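Local coordinates for prephenate dehydrogenase (Aquifex aeolicus, PDB 2G5C), which probably catalyses the NAD(+)-dependent oxidative decarboxylation of prephenate to 3-(4-hydroxyphenyl)pyruvate, a step in tyrosine biosynthesis, at residues K140-T146 / V167-P173; E88-T93 / R153-V157; K41-I47 / V128-L132; F16-L20 / V160-V164. One frame throughout, in Å; residues are numbered along the deposited sequence.

All four contacts belong to the nucleotide-binding part of the chain. Helix 151-163 ties three of them together: it connects the two strands of interaction 1, packs on strand 91-94 in interaction 2 and meets helix 11-22 in interaction 4. Trp161 of interaction 4 also lies on interaction 1, where its CD1 is 3.6 Å from Val141 CG1, while Leu154 and Val157 bring interaction 2 against Leu143. Interaction 3 adjoins interaction 4 through Lys18, whose CD is 3.4 Å from Ile47 CD1, but stays about 13 Å from interaction 1 between nearest atoms. Bound NAD lies about 6 Å from the side chain of Val128 and about 9 Å from that of Trp161.

Interaction 1: K140-T146 / V167-P173; sequences KVILTPT and VVEYMSP
Val141 and Leu143 carry the backbone pairing with 167-173, a parallel ladder of four hydrogen bonds. Val141 N gives to Val167 O at 3.0 Å and its O receives Glu169 N; Leu143 N gives to Glu169 O, and Leu143 O receives Met171 N. CA-H...O contacts supplement them, the shortest from Thr144 CA to Met171 O at 3.0 Å. Apolar contacts line both faces. Leu143 CG meets Val168 CG1 at 3.8 Å on the face they share with Tyr170, and Ile142 lies on the other; from beyond the strands, Pro145 CG covers a face of the Tyr170 ring, and CG and SE of Met171, a selenomethionine, touch Ile142 CG2. Pro173 CG touches both the methyl of Thr146 and CB of Thr144. The charged pair is looser. Glu169 CG sits between its backbone N and carbonyl carbon (chi1 54°), which brings CG to 3.3 Å from Ile142 CD1 and leaves OE2 4.6 Å from Lys140 NZ, beyond a salt bridge. With an alanine at Glu169, Ile142 CD1 would probably lose the stem that covers it on this side and Lys140 its nearby negative charge. Strands 140-143 and 167-170, joined through helix 151-163, form a beta-alpha-beta crossover at one end of the sheet.

Interaction 2: E88-T93 / R153-V157; sequences EDATVT and RLKLV
Arg153 reaches from its helix across Thr91 to the backbone that leads into strand 91-94. Its chain runs extended from CG to NE, and the turn at the last torsion, chi4 72°, presents the guanidinium edge to Ala90 O. NE and NH2 both give hydrogen bonds to that one oxygen, at 3.2 and 3.1 Å, though the position of Ala90 O is less certain. Glu88 O lies near the same edge, 2.9 Å from NH2, while NH1 forms a salt bridge with Asp150, so the group has partners on more than one side. The threonine side chain and the arginine stem run antiparallel alongside one another, Thr91 OG1 3.6 Å from Arg153 CG. The chi1 of -68° that places this hydroxyl beside the arginine stem sends the methyl CG2 to Val157 CG2, at 3.9 Å. Leu156, three residues after Arg153, touches Thr91 OG1 with CD2. Thr93 and Val157 meet tip to tip, OG1 against CG1 at 3.7 Å; that hydroxyl is hydrogen-bonded to Val115 O. The arrangement is a helix packed against a strand of the central sheet, as in Rossmann-type nucleotide-binding domains.

Interaction 3: K41-I47 / V128-L132; sequences KAVDLGI and VEYSL
Val128 points its side chain at the end of helix 36-44, where CG2 meets two apolar groups. Ile47 CG1 is 4.3 Å from this methyl and Ala42 CB 4.5 Å, a loose contact in which one valine branch serves both neighbours. Leu45 also points toward the loop, its CD1 4.4 Å from Val128 O. At the exposed margin, Lys41 and Glu129 converge obliquely, both extended beyond CG. Lys41 NZ reaches Glu129 OE2 at 3.3 Å, a salt bridge with a weak hydrogen bond. With its CG anti to the backbone N (chi1 -165°), the glutamate carries its carboxylate to the lysine. Ser131 faces the same helix end, and its OG lies 4.2 Å from Ile47 CD1. That hydroxyl gives a 2.7 Å hydrogen bond to Val128 O, tilted 21° from the carbonyl plane; Ser131 N binds the same oxygen, so two donors hold the turn that presents Val128. This loop also borders the cofactor: Val128 directly follows Gly127, which binds NAD. Gly46 ends the helix in a Schellman motif. Ile47 and Ser131 both pack on helix 11-22 as well, so this corner joins helix 36-44, helix 11-22 and the loop between strands 114-120 and 140-143.

Interaction 4: F16-L20 / V160-V164; sequences FAKSL and VWEDV
Phe16 projects from helix 11-22 as the main bump of this contact and enters the angle between Val160 and Trp161, one helix position apart. Its CG lies anti to the backbone N (chi1 178°), which swings the ring across to helix 151-163. There its edge is turned to a face of the indole in a T-shaped (edge-to-face) pair, the ring centroids 5.3 Å apart and the planes at 62°. The nearest atoms are Phe16 CD1 and Trp161 CZ3, at 3.9 Å. At another part of the phenyl edge, near its plane, Val160 CG1 approaches CZ to 4.0 Å. Leu20, one turn on from Phe16, lays CD2 over a face of the same ring; this methyl also borders Val160 and lies 4.2 Å from Val164 CG1. A second bump comes from just past the end of the opposing helix: Val164 CG1 settles against Ser19, 3.9 Å from its CB and 3.7 Å from its O. Here the backbones are closest, the CA atoms of Ser19 and Val164 being 5.8 Å apart, and the small serine fits this approach. Were Phe16 an alanine, a gap would probably open between the helices, and Val160 CG1 and the indole face would lose the phenyl edge they pack against. Phe65 and Met67 of strand 65-68 also pack on Phe16. The direct contacts are apolar and aromatic; Ser19 OG bonds to Ser15 O, and a polar tie between the segments is made indirectly by Ser23 OG, which is hydrogen-bonded to both Ser19 O and Asp163 O.

Interaction 1: K140-T146 / V167-P173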
# COMPACT_ATOMS: atom_id res chain seq x y z
N LYS A 140 -16.45 10.13 -5.94
CA LYS A 140 -17.66 9.89 -5.16
C LYS A 140 -17.81 10.97 -4.10
O LYS A 140 -16.83 11.52 -3.62
CB LYS A 140 -17.60 8.53 -4.48
CG LYS A 140 -17.51 7.35 -5.43
CD LYS A 140 -17.53 6.03 -4.67
CE LYS A 140 -17.36 4.84 -5.61
NZ LYS A 140 -17.41 3.53 -4.89
N VAL A 141 -19.06 11.28 -3.75
CA VAL A 141 -19.36 12.26 -2.73
C VAL A 141 -20.44 11.69 -1.82
O VAL A 141 -21.55 11.39 -2.27
CB VAL A 141 -19.86 13.59 -3.32
CG1 VAL A 141 -20.26 14.54 -2.20
CG2 VAL A 141 -18.76 14.23 -4.16
N ILE A 142 -20.10 11.53 -0.55
CA ILE A 142 -21.04 10.97 0.41
C ILE A 142 -21.73 12.05 1.24
O ILE A 142 -21.08 12.80 1.98
CB ILE A 142 -20.32 10.02 1.39
CG1 ILE A 142 -19.37 9.09 0.63
CG2 ILE A 142 -21.35 9.22 2.18
CD1 ILE A 142 -20.06 8.17 -0.35
N LEU A 143 -23.05 12.13 1.11
CA LEU A 143 -23.82 13.09 1.89
C LEU A 143 -24.48 12.24 2.97
O LEU A 143 -24.91 11.12 2.71
CB LEU A 143 -24.87 13.78 1.02
CG LEU A 143 -24.31 14.62 -0.14
CD1 LEU A 143 -25.41 15.50 -0.71
CD2 LEU A 143 -23.15 15.48 0.36
N THR A 144 -24.53 12.77 4.19
CA THR A 144 -25.11 12.03 5.29
C THR A 144 -26.34 12.72 5.87
O THR A 144 -26.30 13.33 6.93
CB THR A 144 -24.07 11.82 6.42
OG1 THR A 144 -23.63 13.08 6.93
CG2 THR A 144 -22.87 11.05 5.89
N PRO A 145 -27.47 12.62 5.16
CA PRO A 145 -28.70 13.25 5.65
C PRO A 145 -29.29 12.45 6.80
O PRO A 145 -29.06 11.25 6.93
CB PRO A 145 -29.59 13.25 4.42
CG PRO A 145 -29.20 11.98 3.74
CD PRO A 145 -27.69 12.01 3.84
N THR A 146 -30.04 13.14 7.65
CA THR A 146 -30.70 12.51 8.79
C THR A 146 -32.19 12.83 8.68
O THR A 146 -32.66 13.28 7.63
CB THR A 146 -30.19 13.08 10.13
OG1 THR A 146 -30.58 14.45 10.25
CG2 THR A 146 -28.67 12.97 10.20
N VAL A 167 -20.15 12.25 -7.89
CA VAL A 167 -21.14 11.17 -7.98
C VAL A 167 -21.67 10.96 -6.57
O VAL A 167 -21.03 10.30 -5.74
CB VAL A 167 -20.49 9.87 -8.50
CG1 VAL A 167 -21.52 8.75 -8.52
CG2 VAL A 167 -19.93 10.09 -9.89
N VAL A 168 -22.84 11.51 -6.30
CA VAL A 168 -23.45 11.44 -4.98
C VAL A 168 -24.23 10.19 -4.61
O VAL A 168 -24.94 9.60 -5.43
CB VAL A 168 -24.36 12.67 -4.75
CG1 VAL A 168 -24.90 12.68 -3.33
CG2 VAL A 168 -23.58 13.94 -5.04
N GLU A 169 -24.10 9.80 -3.34
CA GLU A 169 -24.79 8.66 -2.76
C GLU A 169 -24.99 9.01 -1.29
O GLU A 169 -24.24 9.83 -0.75
CB GLU A 169 -23.96 7.38 -2.91
CG GLU A 169 -22.55 7.46 -2.37
CD GLU A 169 -21.75 6.19 -2.63
OE1 GLU A 169 -22.09 5.14 -2.05
OE2 GLU A 169 -20.77 6.25 -3.41
N TYR A 170 -25.99 8.42 -0.66
CA TYR A 170 -26.28 8.72 0.74
C TYR A 170 -25.94 7.61 1.72
O TYR A 170 -26.08 6.44 1.42
CB TYR A 170 -27.76 9.10 0.92
CG TYR A 170 -28.25 10.22 0.02
CD1 TYR A 170 -27.41 11.26 -0.36
CD2 TYR A 170 -29.58 10.25 -0.40
CE1 TYR A 170 -27.87 12.30 -1.15
CE2 TYR A 170 -30.05 11.30 -1.19
CZ TYR A 170 -29.20 12.32 -1.56
OH TYR A 170 -29.66 13.35 -2.34
N MSE A 171 -25.53 8.02 2.92
CA MSE A 171 -25.18 7.10 4.00
C MSE A 171 -25.54 7.79 5.30
O MSE A 171 -25.45 9.01 5.40
CB MSE A 171 -23.68 6.80 4.02
CG MSE A 171 -23.15 5.98 2.88
SE MSE A 171 -21.28 5.54 3.21
CE MSE A 171 -21.50 4.36 4.71
N SER A 172 -25.93 7.02 6.32
CA SER A 172 -26.23 7.63 7.60
C SER A 172 -24.89 8.07 8.18
O SER A 172 -23.84 7.55 7.78
CB SER A 172 -26.89 6.63 8.54
OG SER A 172 -25.96 5.64 8.95
N PRO A 173 -24.89 9.05 9.09
CA PRO A 173 -23.65 9.52 9.69
C PRO A 173 -22.84 8.38 10.31
O PRO A 173 -21.61 8.34 10.20
CB PRO A 173 -24.14 10.51 10.74
CG PRO A 173 -25.30 11.14 10.05
CD PRO A 173 -26.02 9.95 9.43

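Interaction 2: E88-T93 / R153-V157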
# COMPACT_ATOMS: atom_id res chain seq x y z
N GLU A 88 -31.07 32.61 8.66
CA GLU A 88 -31.67 31.29 8.68
C GLU A 88 -31.90 30.76 7.27
O GLU A 88 -32.27 29.61 7.07
CB GLU A 88 -33.01 31.33 9.42
CG GLU A 88 -32.95 31.94 10.82
CD GLU A 88 -32.03 31.18 11.75
OE1 GLU A 88 -32.20 29.95 11.90
OE2 GLU A 88 -31.14 31.82 12.35
N ASP A 89 -31.66 31.61 6.28
CA ASP A 89 -31.84 31.26 4.88
C ASP A 89 -30.59 30.62 4.26
O ASP A 89 -30.62 30.11 3.14
CB ASP A 89 -32.25 32.52 4.11
CG ASP A 89 -32.51 32.28 2.63
OD1 ASP A 89 -32.74 31.11 2.24
OD2 ASP A 89 -32.49 33.27 1.86
N ALA A 90 -29.49 30.64 5.01
CA ALA A 90 -28.22 30.09 4.52
C ALA A 90 -28.12 28.56 4.59
O ALA A 90 -28.77 27.92 5.41
CB ALA A 90 -27.06 30.71 5.29
N THR A 91 -27.30 28.00 3.70
CA THR A 91 -27.06 26.56 3.66
C THR A 91 -25.61 26.31 4.02
O THR A 91 -24.71 26.96 3.48
CB THR A 91 -27.30 25.98 2.25
OG1 THR A 91 -28.70 26.06 1.93
CG2 THR A 91 -26.86 24.52 2.19
N VAL A 92 -25.38 25.39 4.95
CA VAL A 92 -24.02 25.07 5.39
C VAL A 92 -23.73 23.58 5.23
O VAL A 92 -24.46 22.74 5.76
CB VAL A 92 -23.80 25.44 6.87
CG1 VAL A 92 -22.37 25.08 7.29
CG2 VAL A 92 -24.05 26.93 7.08
N THR A 93 -22.66 23.27 4.50
CA THR A 93 -22.27 21.87 4.28
C THR A 93 -20.76 21.77 4.48
O THR A 93 -20.08 22.78 4.59
CB THR A 93 -22.71 21.41 2.86
OG1 THR A 93 -22.55 19.99 2.73
CG2 THR A 93 -21.91 22.12 1.78
N ARG A 153 -32.52 21.62 1.10
CA ARG A 153 -31.08 21.87 1.22
C ARG A 153 -30.26 20.66 0.80
O ARG A 153 -29.16 20.81 0.27
CB ARG A 153 -30.74 22.26 2.66
CG ARG A 153 -31.13 23.68 3.03
CD ARG A 153 -30.60 24.05 4.41
NE ARG A 153 -30.69 25.48 4.69
CZ ARG A 153 -31.83 26.13 4.93
NH1 ARG A 153 -32.98 25.48 4.92
NH2 ARG A 153 -31.81 27.43 5.18
N LEU A 154 -30.79 19.46 1.02
CA LEU A 154 -30.08 18.24 0.63
C LEU A 154 -29.97 18.19 -0.89
O LEU A 154 -28.89 17.98 -1.44
CB LEU A 154 -30.83 17.00 1.11
CG LEU A 154 -30.20 15.66 0.68
CD1 LEU A 154 -28.83 15.51 1.35
CD2 LEU A 154 -31.11 14.51 1.06
N LYS A 155 -31.10 18.39 -1.56
CA LYS A 155 -31.15 18.37 -3.01
C LYS A 155 -30.23 19.43 -3.59
O LYS A 155 -29.56 19.20 -4.59
CB LYS A 155 -32.59 18.61 -3.50
CG LYS A 155 -33.57 17.52 -3.12
CD LYS A 155 -34.94 17.76 -3.76
CE LYS A 155 -35.95 16.70 -3.33
NZ LYS A 155 -35.52 15.32 -3.70
N LEU A 156 -30.21 20.60 -2.95
CA LEU A 156 -29.36 21.69 -3.40
C LEU A 156 -27.90 21.23 -3.39
O LEU A 156 -27.25 21.18 -4.44
CB LEU A 156 -29.53 22.90 -2.48
CG LEU A 156 -28.57 24.08 -2.69
CD1 LEU A 156 -28.77 24.68 -4.07
CD2 LEU A 156 -28.82 25.13 -1.61
N VAL A 157 -27.40 20.90 -2.21
CA VAL A 157 -26.02 20.45 -2.04
C VAL A 157 -25.68 19.30 -2.98
O VAL A 157 -24.57 19.23 -3.50
CB VAL A 157 -25.76 20.03 -0.57
CG1 VAL A 157 -24.35 19.48 -0.42
CG2 VAL A 157 -25.96 21.22 0.35

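Interaction 3: K41-I47 / V128-L132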
# COMPACT_ATOMS: atom_id res chain seq x y z
N LYS A 41 -3.06 34.79 -1.17
CA LYS A 41 -2.73 33.95 -2.31
C LYS A 41 -3.97 33.53 -3.08
O LYS A 41 -4.00 33.57 -4.31
CB LYS A 41 -1.97 32.70 -1.86
CG LYS A 41 -0.52 32.96 -1.47
CD LYS A 41 0.27 31.66 -1.45
CE LYS A 41 1.77 31.92 -1.39
NZ LYS A 41 2.55 30.66 -1.51
N ALA A 42 -5.01 33.14 -2.35
CA ALA A 42 -6.26 32.70 -2.97
C ALA A 42 -6.85 33.81 -3.83
O ALA A 42 -7.44 33.55 -4.88
CB ALA A 42 -7.25 32.27 -1.90
N VAL A 43 -6.70 35.05 -3.37
CA VAL A 43 -7.22 36.20 -4.10
C VAL A 43 -6.41 36.43 -5.37
O VAL A 43 -6.98 36.66 -6.44
CB VAL A 43 -7.16 37.48 -3.24
CG1 VAL A 43 -7.67 38.66 -4.05
CG2 VAL A 43 -8.00 37.31 -1.98
N ASP A 44 -5.09 36.36 -5.25
CA ASP A 44 -4.23 36.56 -6.41
C ASP A 44 -4.43 35.44 -7.43
O ASP A 44 -4.44 35.68 -8.64
CB ASP A 44 -2.76 36.60 -5.98
CG ASP A 44 -2.45 37.74 -5.04
OD1 ASP A 44 -2.86 38.89 -5.33
OD2 ASP A 44 -1.80 37.50 -4.01
N LEU A 45 -4.61 34.22 -6.93
CA LEU A 45 -4.80 33.07 -7.80
C LEU A 45 -6.18 33.06 -8.42
O LEU A 45 -6.50 32.19 -9.23
CB LEU A 45 -4.58 31.77 -7.01
CG LEU A 45 -3.21 31.56 -6.37
CD1 LEU A 45 -3.15 30.18 -5.74
CD2 LEU A 45 -2.11 31.70 -7.42
N GLY A 46 -7.00 34.03 -8.04
CA GLY A 46 -8.35 34.10 -8.58
C GLY A 46 -9.19 32.95 -8.06
O GLY A 46 -10.16 32.54 -8.70
N ILE A 47 -8.81 32.41 -6.90
CA ILE A 47 -9.54 31.31 -6.29
C ILE A 47 -10.83 31.86 -5.70
O ILE A 47 -11.92 31.35 -5.95
CB ILE A 47 -8.72 30.66 -5.16
CG1 ILE A 47 -7.32 30.29 -5.65
CG2 ILE A 47 -9.44 29.41 -4.65
CD1 ILE A 47 -7.30 29.25 -6.73
N VAL A 128 -3.52 25.70 -0.45
CA VAL A 128 -4.40 26.17 -1.52
C VAL A 128 -3.64 26.26 -2.83
O VAL A 128 -4.24 26.32 -3.91
CB VAL A 128 -4.99 27.56 -1.17
CG1 VAL A 128 -3.87 28.56 -0.96
CG2 VAL A 128 -5.93 28.03 -2.26
N GLU A 129 -2.31 26.26 -2.74
CA GLU A 129 -1.45 26.34 -3.91
C GLU A 129 -1.52 25.08 -4.76
O GLU A 129 -1.13 25.08 -5.92
CB GLU A 129 -0.00 26.58 -3.46
CG GLU A 129 0.93 27.03 -4.57
CD GLU A 129 2.35 27.24 -4.08
OE1 GLU A 129 3.06 26.23 -3.88
OE2 GLU A 129 2.75 28.41 -3.89
N TYR A 130 -2.02 24.00 -4.16
CA TYR A 130 -2.13 22.72 -4.84
C TYR A 130 -3.56 22.37 -5.28
O TYR A 130 -3.79 21.33 -5.89
CB TYR A 130 -1.61 21.60 -3.94
CG TYR A 130 -0.12 21.65 -3.68
CD1 TYR A 130 0.80 21.44 -4.72
CD2 TYR A 130 0.38 21.88 -2.40
CE1 TYR A 130 2.17 21.46 -4.48
CE2 TYR A 130 1.75 21.90 -2.15
CZ TYR A 130 2.64 21.69 -3.20
OH TYR A 130 4.00 21.70 -2.96
N SER A 131 -4.51 23.24 -4.95
CA SER A 131 -5.91 23.01 -5.31
C SER A 131 -6.08 22.86 -6.82
O SER A 131 -5.35 23.47 -7.60
CB SER A 131 -6.79 24.14 -4.79
OG SER A 131 -6.38 25.40 -5.31
N LEU A 132 -7.05 22.05 -7.23
CA LEU A 132 -7.32 21.81 -8.64
C LEU A 132 -8.79 22.04 -8.96
O LEU A 132 -9.65 21.93 -8.09
CB LEU A 132 -6.93 20.38 -9.02
CG LEU A 132 -5.46 20.01 -8.82
CD1 LEU A 132 -5.26 18.53 -9.11
CD2 LEU A 132 -4.59 20.86 -9.72

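Interaction 4: F16-L20 / V160-V164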
# COMPACT_ATOMS: atom_id res chain seq x y z
N PHE A 16 -12.66 23.20 -4.31
CA PHE A 16 -14.10 23.35 -4.49
C PHE A 16 -14.38 24.68 -5.18
O PHE A 16 -15.20 24.75 -6.09
CB PHE A 16 -14.82 23.34 -3.14
CG PHE A 16 -16.31 23.54 -3.25
CD1 PHE A 16 -17.12 22.54 -3.77
CD2 PHE A 16 -16.89 24.73 -2.84
CE1 PHE A 16 -18.50 22.72 -3.88
CE2 PHE A 16 -18.27 24.93 -2.95
CZ PHE A 16 -19.07 23.92 -3.47
N ALA A 17 -13.68 25.72 -4.74
CA ALA A 17 -13.83 27.05 -5.30
C ALA A 17 -13.52 27.07 -6.80
O ALA A 17 -14.28 27.62 -7.60
CB ALA A 17 -12.92 28.04 -4.57
N LYS A 18 -12.40 26.48 -7.17
CA LYS A 18 -12.00 26.44 -8.57
C LYS A 18 -12.95 25.56 -9.36
O LYS A 18 -13.30 25.88 -10.49
CB LYS A 18 -10.56 25.91 -8.69
CG LYS A 18 -9.55 26.74 -7.90
CD LYS A 18 -8.14 26.21 -8.07
CE LYS A 18 -7.64 26.38 -9.50
NZ LYS A 18 -6.24 25.90 -9.66
N SER A 19 -13.36 24.45 -8.76
CA SER A 19 -14.27 23.54 -9.44
C SER A 19 -15.59 24.26 -9.67
O SER A 19 -16.30 23.98 -10.64
CB SER A 19 -14.51 22.29 -8.59
OG SER A 19 -13.32 21.53 -8.45
N LEU A 20 -15.90 25.20 -8.78
CA LEU A 20 -17.13 25.97 -8.88
C LEU A 20 -17.14 26.86 -10.12
O LEU A 20 -18.10 26.86 -10.88
CB LEU A 20 -17.32 26.83 -7.63
CG LEU A 20 -18.66 26.68 -6.90
CD1 LEU A 20 -19.80 26.99 -7.85
CD2 LEU A 20 -18.79 25.26 -6.39
N VAL A 160 -25.15 20.58 -6.55
CA VAL A 160 -23.90 21.34 -6.63
C VAL A 160 -22.71 20.40 -6.83
O VAL A 160 -21.89 20.61 -7.73
CB VAL A 160 -23.66 22.16 -5.35
CG1 VAL A 160 -22.36 22.95 -5.47
CG2 VAL A 160 -24.83 23.10 -5.11
N TRP A 161 -22.62 19.37 -6.00
CA TRP A 161 -21.54 18.41 -6.11
C TRP A 161 -21.53 17.77 -7.49
O TRP A 161 -20.48 17.59 -8.10
CB TRP A 161 -21.68 17.33 -5.04
CG TRP A 161 -21.15 17.75 -3.70
CD1 TRP A 161 -21.84 17.78 -2.52
CD2 TRP A 161 -19.80 18.12 -3.39
NE1 TRP A 161 -20.99 18.14 -1.50
CE2 TRP A 161 -19.74 18.35 -2.00
CE3 TRP A 161 -18.64 18.28 -4.16
CZ2 TRP A 161 -18.56 18.73 -1.35
CZ3 TRP A 161 -17.46 18.66 -3.51
CH2 TRP A 161 -17.43 18.88 -2.13
N GLU A 162 -22.72 17.43 -7.99
CA GLU A 162 -22.84 16.82 -9.30
C GLU A 162 -22.38 17.80 -10.38
O GLU A 162 -21.84 17.40 -11.41
CB GLU A 162 -24.30 16.41 -9.57
CG GLU A 162 -24.87 15.47 -8.52
CD GLU A 162 -26.27 14.99 -8.85
OE1 GLU A 162 -27.19 15.84 -8.94
OE2 GLU A 162 -26.46 13.77 -9.01
N ASP A 163 -22.59 19.09 -10.13
CA ASP A 163 -22.18 20.12 -11.08
C ASP A 163 -20.67 20.23 -11.18
O ASP A 163 -20.14 20.77 -12.15
CB ASP A 163 -22.77 21.48 -10.68
CG ASP A 163 -24.25 21.60 -11.04
OD1 ASP A 163 -24.57 21.47 -12.24
OD2 ASP A 163 -25.08 21.83 -10.13
N VAL A 164 -19.97 19.72 -10.18
CA VAL A 164 -18.52 19.74 -10.20
C VAL A 164 -18.00 18.32 -10.47
O VAL A 164 -16.91 17.96 -10.05
CB VAL A 164 -17.94 20.27 -8.87
CG1 VAL A 164 -18.41 21.70 -8.64
CG2 VAL A 164 -18.35 19.38 -7.71